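Local coordinates for putative acetyl transferase (Pyrococcus furiosus, PDB 1VKC), which probably transfers an acyl group, most likely acetyl, to an acceptor that is not known, as a member of the GNAT acetyltransferase family, at residues Tyr41-Tyr44 / Glu45-Glu49; Glu117-Ala120 / Lys121-Ala125. All coordinates share one frame; numbering follows the deposited sequence.

In the fold
Both interactions are short helical segments with i to i+4 backbone bonds, the second ending in a cap, yet the same scaffold carries different chemistry according to its place in the fold. Interaction 1 opens helix 41-57, is partly buried and reaches the second subunit; its Tyr44, Glu45 and His48 have polar partners on helix 20-31 of this chain or of the second subunit. Interaction 2 ends helix 108-122 at the surface, where no other protein chain of the assembly touches it, and relies on a CH-pi contact and a Schellman motif. They share no element: their centres are 33 Å apart, on opposite sides of the chain's centre, although both belong to the GNAT acetyltransferase fold.

Interaction 1: residues Tyr41-Tyr44 / Glu45-Glu49; sequences YEEY and EERHE
The amide of Glu45 gives its N-H to Tyr41 O at 2.8 Å and nearly straight, 174° at the hydrogen, while His48 N reaches Tyr44 O, also at 2.8 Å. With Glu46 N on Glu42 O and Arg47 N on Glu43 O, these bonds make the opening turns of an alpha helix, and the side chains three or four residues apart sort themselves on it by chemistry. Two acidic pairs come together. A water donates to both Glu42 OE2 and Glu45 OE2, 2.9 Å from the latter, and so bridges the two carboxylates, probably easing their mutual repulsion. Glu42 OE1 lies only 3.2 Å from Glu46 OE2, a crowding of two acceptors that might raise the proton affinity of one of them. The Glu45 carboxylate crosses the Tyr41 ring obliquely, its plane turned 77° from the ring, with OE2 3.3 Å from Tyr41 CE2; a bend at chi2 (137°) carries the group there. Its OE1 forms a salt bridge with Arg28 of the second subunit, consistent with the carboxylate remaining charged.

Farther round the turn, His48 CB sits over one face of the Tyr44 ring, toward its rim, and the two side chains run side by side in the same direction. Tyr44 OH approaches His48 CD2 at 3.7 Å, and the two rings are set obliquely. The extended Arg47 chain carries its guanidinium under Glu43 CB, which lies over the centre of one face.

Helix 20-31 receives the aromatic and imidazole ends: Tyr44 OH bonds to Arg28 O and His48 NE2 to Asp27, while the Tyr41 ring packs on Arg28 of both this helix and its counterpart in the second subunit.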
loop_
_atom_site.group_PDB
_atom_site.type_symbol
_atom_site.label_atom_id
_atom_site.label_comp_id
_atom_site.label_asym_id
_atom_site.label_seq_id
_atom_site.Cartn_x
_atom_site.Cartn_y
_atom_site.Cartn_z
ATOM N N TYR A 41 -6.744 -8.206 0.350
ATOM C CA TYR A 41 -6.146 -7.115 1.096
ATOM C C TYR A 41 -6.751 -7.044 2.507
ATOM O O TYR A 41 -6.050 -6.771 3.474
ATOM C CB TYR A 41 -6.269 -5.773 0.359
ATOM C CG TYR A 41 -5.512 -4.688 1.083
ATOM C CD1 TYR A 41 -4.124 -4.648 1.044
ATOM C CD2 TYR A 41 -6.178 -3.734 1.845
ATOM C CE1 TYR A 41 -3.414 -3.686 1.742
ATOM C CE2 TYR A 41 -5.480 -2.761 2.534
ATOM C CZ TYR A 41 -4.086 -2.746 2.470
ATOM O OH TYR A 41 -3.378 -1.796 3.138
ATOM N N GLU A 42 -8.048 -7.314 2.630
ATOM C CA GLU A 42 -8.686 -7.354 3.931
ATOM C C GLU A 42 -8.082 -8.439 4.847
ATOM O O GLU A 42 -7.878 -8.190 6.053
ATOM C CB GLU A 42 -10.192 -7.576 3.806
ATOM C CG GLU A 42 -10.929 -7.516 5.144
ATOM C CD GLU A 42 -10.712 -6.197 5.871
ATOM O OE1 GLU A 42 -10.181 -6.220 7.019
ATOM O OE2 GLU A 42 -11.054 -5.130 5.290
ATOM N N GLU A 43 -7.837 -9.626 4.284
ATOM C CA GLU A 43 -7.105 -10.708 4.987
ATOM C C GLU A 43 -5.710 -10.222 5.411
ATOM O O GLU A 43 -5.321 -10.376 6.570
ATOM C CB GLU A 43 -6.976 -11.960 4.096
ATOM C CG GLU A 43 -8.255 -12.784 3.977
ATOM C CD GLU A 43 -8.274 -13.765 2.797
ATOM O OE1 GLU A 43 -9.199 -14.601 2.751
ATOM O OE2 GLU A 43 -7.387 -13.721 1.915
ATOM N N TYR A 44 -4.973 -9.622 4.470
ATOM C CA TYR A 44 -3.629 -9.119 4.758
ATOM C C TYR A 44 -3.662 -8.137 5.936
ATOM O O TYR A 44 -2.940 -8.287 6.908
ATOM C CB TYR A 44 -3.001 -8.463 3.522
ATOM C CG TYR A 44 -1.814 -7.598 3.866
ATOM C CD1 TYR A 44 -1.901 -6.201 3.838
ATOM C CD2 TYR A 44 -0.612 -8.174 4.291
ATOM C CE1 TYR A 44 -0.804 -5.404 4.178
ATOM C CE2 TYR A 44 0.473 -7.395 4.624
ATOM C CZ TYR A 44 0.378 -6.015 4.572
ATOM O OH TYR A 44 1.466 -5.275 4.912
ATOM N N GLU A 45 -4.531 -7.136 5.842
ATOM C CA GLU A 45 -4.682 -6.132 6.892
ATOM C C GLU A 45 -4.901 -6.729 8.294
ATOM O O GLU A 45 -4.273 -6.289 9.267
ATOM C CB GLU A 45 -5.851 -5.225 6.530
ATOM C CG GLU A 45 -5.773 -3.820 7.053
ATOM C CD GLU A 45 -6.189 -2.802 5.999
ATOM O OE1 GLU A 45 -5.492 -1.782 5.870
ATOM O OE2 GLU A 45 -7.202 -3.045 5.282
ATOM N N GLU A 46 -5.791 -7.713 8.399
ATOM C CA GLU A 46 -6.133 -8.319 9.711
ATOM C C GLU A 46 -4.950 -9.097 10.291
ATOM O O GLU A 46 -4.673 -9.013 11.491
ATOM C CB GLU A 46 -7.345 -9.255 9.581
ATOM C CG GLU A 46 -8.658 -8.517 9.320
ATOM C CD GLU A 46 -9.826 -9.442 9.003
ATOM O OE1 GLU A 46 -9.683 -10.688 9.141
ATOM O OE2 GLU A 46 -10.895 -8.915 8.606
ATOM N N ARG A 47 -4.277 -9.851 9.426
ATOM C CA ARG A 47 -3.079 -10.635 9.805
ATOM C C ARG A 47 -1.892 -9.736 10.142
ATOM O O ARG A 47 -1.141 -10.009 11.096
ATOM C CB ARG A 47 -2.698 -11.560 8.671
ATOM C CG ARG A 47 -3.703 -12.678 8.429
ATOM C CD ARG A 47 -3.369 -13.530 7.241
ATOM N NE ARG A 47 -4.487 -14.394 6.889
ATOM C CZ ARG A 47 -4.571 -15.159 5.808
ATOM N NH1 ARG A 47 -5.672 -15.874 5.606
ATOM N NH2 ARG A 47 -3.585 -15.219 4.923
ATOM N N HIS A 48 -1.701 -8.684 9.352
ATOM C CA HIS A 48 -0.696 -7.673 9.685
ATOM C C HIS A 48 -0.945 -7.056 11.067
ATOM O O HIS A 48 -0.005 -6.876 11.839
ATOM C CB HIS A 48 -0.575 -6.556 8.617
ATOM C CG HIS A 48 0.451 -5.510 8.978
ATOM N ND1 HIS A 48 0.206 -4.509 9.898
ATOM C CD2 HIS A 48 1.742 -5.361 8.604
ATOM C CE1 HIS A 48 1.292 -3.770 10.046
ATOM N NE2 HIS A 48 2.238 -4.268 9.274
ATOM N N GLU A 49 -2.202 -6.737 11.391
ATOM C CA GLU A 49 -2.517 -6.175 12.700
ATOM C C GLU A 49 -2.230 -7.203 13.808
ATOM O O GLU A 49 -1.582 -6.882 14.794
ATOM C CB GLU A 49 -3.984 -5.723 12.773
ATOM C CG GLU A 49 -4.394 -5.087 14.097
ATOM C CD GLU A 49 -3.658 -3.794 14.393
ATOM O OE1 GLU A 49 -3.216 -3.608 15.547
ATOM O OE2 GLU A 49 -3.530 -2.953 13.481
HETATM O O HOH W 1 -9.499 -3.926 3.709
#

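Interaction 2: residues Glu117-Ala120 / Lys121-Ala125; sequences EEWA and KERGA
Residues 117-125 take the last turn of helix 108-122 into a Schellman motif, in which Ala125 N bonds to Ala120 O at 3.0 Å, Gly124 N bonds to Lys121 O, also at 3.0 Å, and Gly124 adopts the positive phi (90°) that suits glycine. This is the C-terminal end of the helix in the beta-alpha-beta unit of strand 90-99, helix 108-122 and strand 128-130. Lys121 N to Glu117 O and Glu122 N to Glu118 O continue the helical pattern up to the turn, and Arg123 N bonds to Trp119 O with a weak second bond to Ala120 O.

Arg123 folds back over the indole of Trp119. With CG anti to its own carbonyl carbon, CG comes over one face, 3.6 Å from the centroid of the six-membered ring and 8° off the normal, a CH-pi contact; the bend at chi2 (-78°) keeps CD over the ring as well. Trp119 also packs against Ile79 and Ile81 of strand 73-83. At the CD1 end, the extended Glu122 chain crosses the indole at about a right angle, OE2 coming 3.8 Å from Trp119 CD1. Replacing Trp119 with an alanine would probably strip the Arg123 methylenes of their aromatic platform and let that chain turn more freely. On the flank of the turn, Ala120 CB meets Ala125 CB at 4.1 Å.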
loop_
_atom_site.group_PDB
_atom_site.type_symbol
_atom_site.label_atom_id
_atom_site.label_comp_id
_atom_site.label_asym_id
_atom_site.label_seq_id
_atom_site.Cartn_x
_atom_site.Cartn_y
_atom_site.Cartn_z
ATOM N N GLU A 117 22.022 0.683 16.872
ATOM C CA GLU A 117 23.258 0.061 17.346
ATOM C C GLU A 117 23.760 0.713 18.642
ATOM O O GLU A 117 24.161 0.025 19.602
ATOM C CB GLU A 117 24.308 0.119 16.257
ATOM C CG GLU A 117 23.970 -0.803 15.080
ATOM C CD GLU A 117 25.040 -0.824 14.004
ATOM O OE1 GLU A 117 24.728 -1.224 12.855
ATOM O OE2 GLU A 117 26.200 -0.458 14.306
ATOM N N GLU A 118 23.687 2.032 18.679
ATOM C CA GLU A 118 24.082 2.785 19.875
ATOM C C GLU A 118 23.203 2.425 21.082
ATOM O O GLU A 118 23.730 2.167 22.169
ATOM C CB GLU A 118 24.071 4.286 19.579
ATOM C CG GLU A 118 25.229 4.695 18.672
ATOM C CD GLU A 118 25.060 6.059 17.992
ATOM O OE1 GLU A 118 23.983 6.693 18.132
ATOM O OE2 GLU A 118 26.024 6.491 17.301
ATOM N N TRP A 119 21.883 2.371 20.880
ATOM C CA TRP A 119 20.953 2.035 21.935
ATOM C C TRP A 119 21.123 0.591 22.398
ATOM O O TRP A 119 21.114 0.325 23.595
ATOM C CB TRP A 119 19.520 2.287 21.497
ATOM C CG TRP A 119 18.493 2.075 22.589
ATOM C CD1 TRP A 119 18.101 2.982 23.542
ATOM C CD2 TRP A 119 17.726 0.904 22.813
ATOM N NE1 TRP A 119 17.138 2.428 24.352
ATOM C CE2 TRP A 119 16.885 1.151 23.924
ATOM C CE3 TRP A 119 17.651 -0.347 22.184
ATOM C CZ2 TRP A 119 15.997 0.197 24.419
ATOM C CZ3 TRP A 119 16.771 -1.295 22.677
ATOM C CH2 TRP A 119 15.949 -1.014 23.786
ATOM N N ALA A 120 21.281 -0.330 21.444
ATOM C CA ALA A 120 21.548 -1.724 21.758
ATOM C C ALA A 120 22.769 -1.861 22.709
ATOM O O ALA A 120 22.708 -2.567 23.714
ATOM C CB ALA A 120 21.755 -2.540 20.431
ATOM N N LYS A 121 23.847 -1.162 22.391
ATOM C CA LYS A 121 25.051 -1.174 23.214
ATOM C C LYS A 121 24.744 -0.699 24.652
ATOM O O LYS A 121 25.213 -1.307 25.616
ATOM C CB LYS A 121 26.140 -0.302 22.578
ATOM C CG LYS A 121 27.574 -0.695 22.950
ATOM C CD LYS A 121 28.568 -0.117 21.930
ATOM C CE LYS A 121 30.015 -0.450 22.281
ATOM N NZ LYS A 121 30.979 0.199 21.340
ATOM N N GLU A 122 23.966 0.380 24.776
ATOM C CA GLU A 122 23.547 0.927 26.101
ATOM C C GLU A 122 22.819 -0.080 26.933
ATOM O O GLU A 122 22.915 -0.061 28.158
ATOM C CB GLU A 122 22.584 2.096 25.932
ATOM C CG GLU A 122 23.167 3.337 25.328
ATOM C CD GLU A 122 22.117 4.409 25.107
ATOM O OE1 GLU A 122 22.420 5.348 24.349
ATOM O OE2 GLU A 122 20.999 4.314 25.683
ATOM N N ARG A 123 22.031 -0.932 26.268
ATOM C CA ARG A 123 21.239 -1.965 26.952
ATOM C C ARG A 123 22.052 -3.201 27.303
ATOM O O ARG A 123 21.545 -4.096 27.951
ATOM C CB ARG A 123 20.027 -2.390 26.094
ATOM C CG ARG A 123 19.031 -1.296 25.810
ATOM C CD ARG A 123 18.097 -0.977 26.976
ATOM N NE ARG A 123 18.748 -0.175 27.996
ATOM C CZ ARG A 123 18.141 0.285 29.096
ATOM N NH1 ARG A 123 18.827 1.020 29.969
ATOM N NH2 ARG A 123 16.853 0.026 29.320
ATOM N N GLY A 124 23.295 -3.271 26.853
ATOM C CA GLY A 124 24.135 -4.435 27.125
ATOM C C GLY A 124 24.047 -5.531 26.079
ATOM O O GLY A 124 24.514 -6.635 26.300
ATOM N N ALA A 125 23.480 -5.237 24.919
ATOM C CA ALA A 125 23.442 -6.264 23.837
ATOM C C ALA A 125 24.853 -6.539 23.322
ATOM O O ALA A 125 25.680 -5.639 23.302
ATOM C CB ALA A 125 22.549 -5.820 22.716
#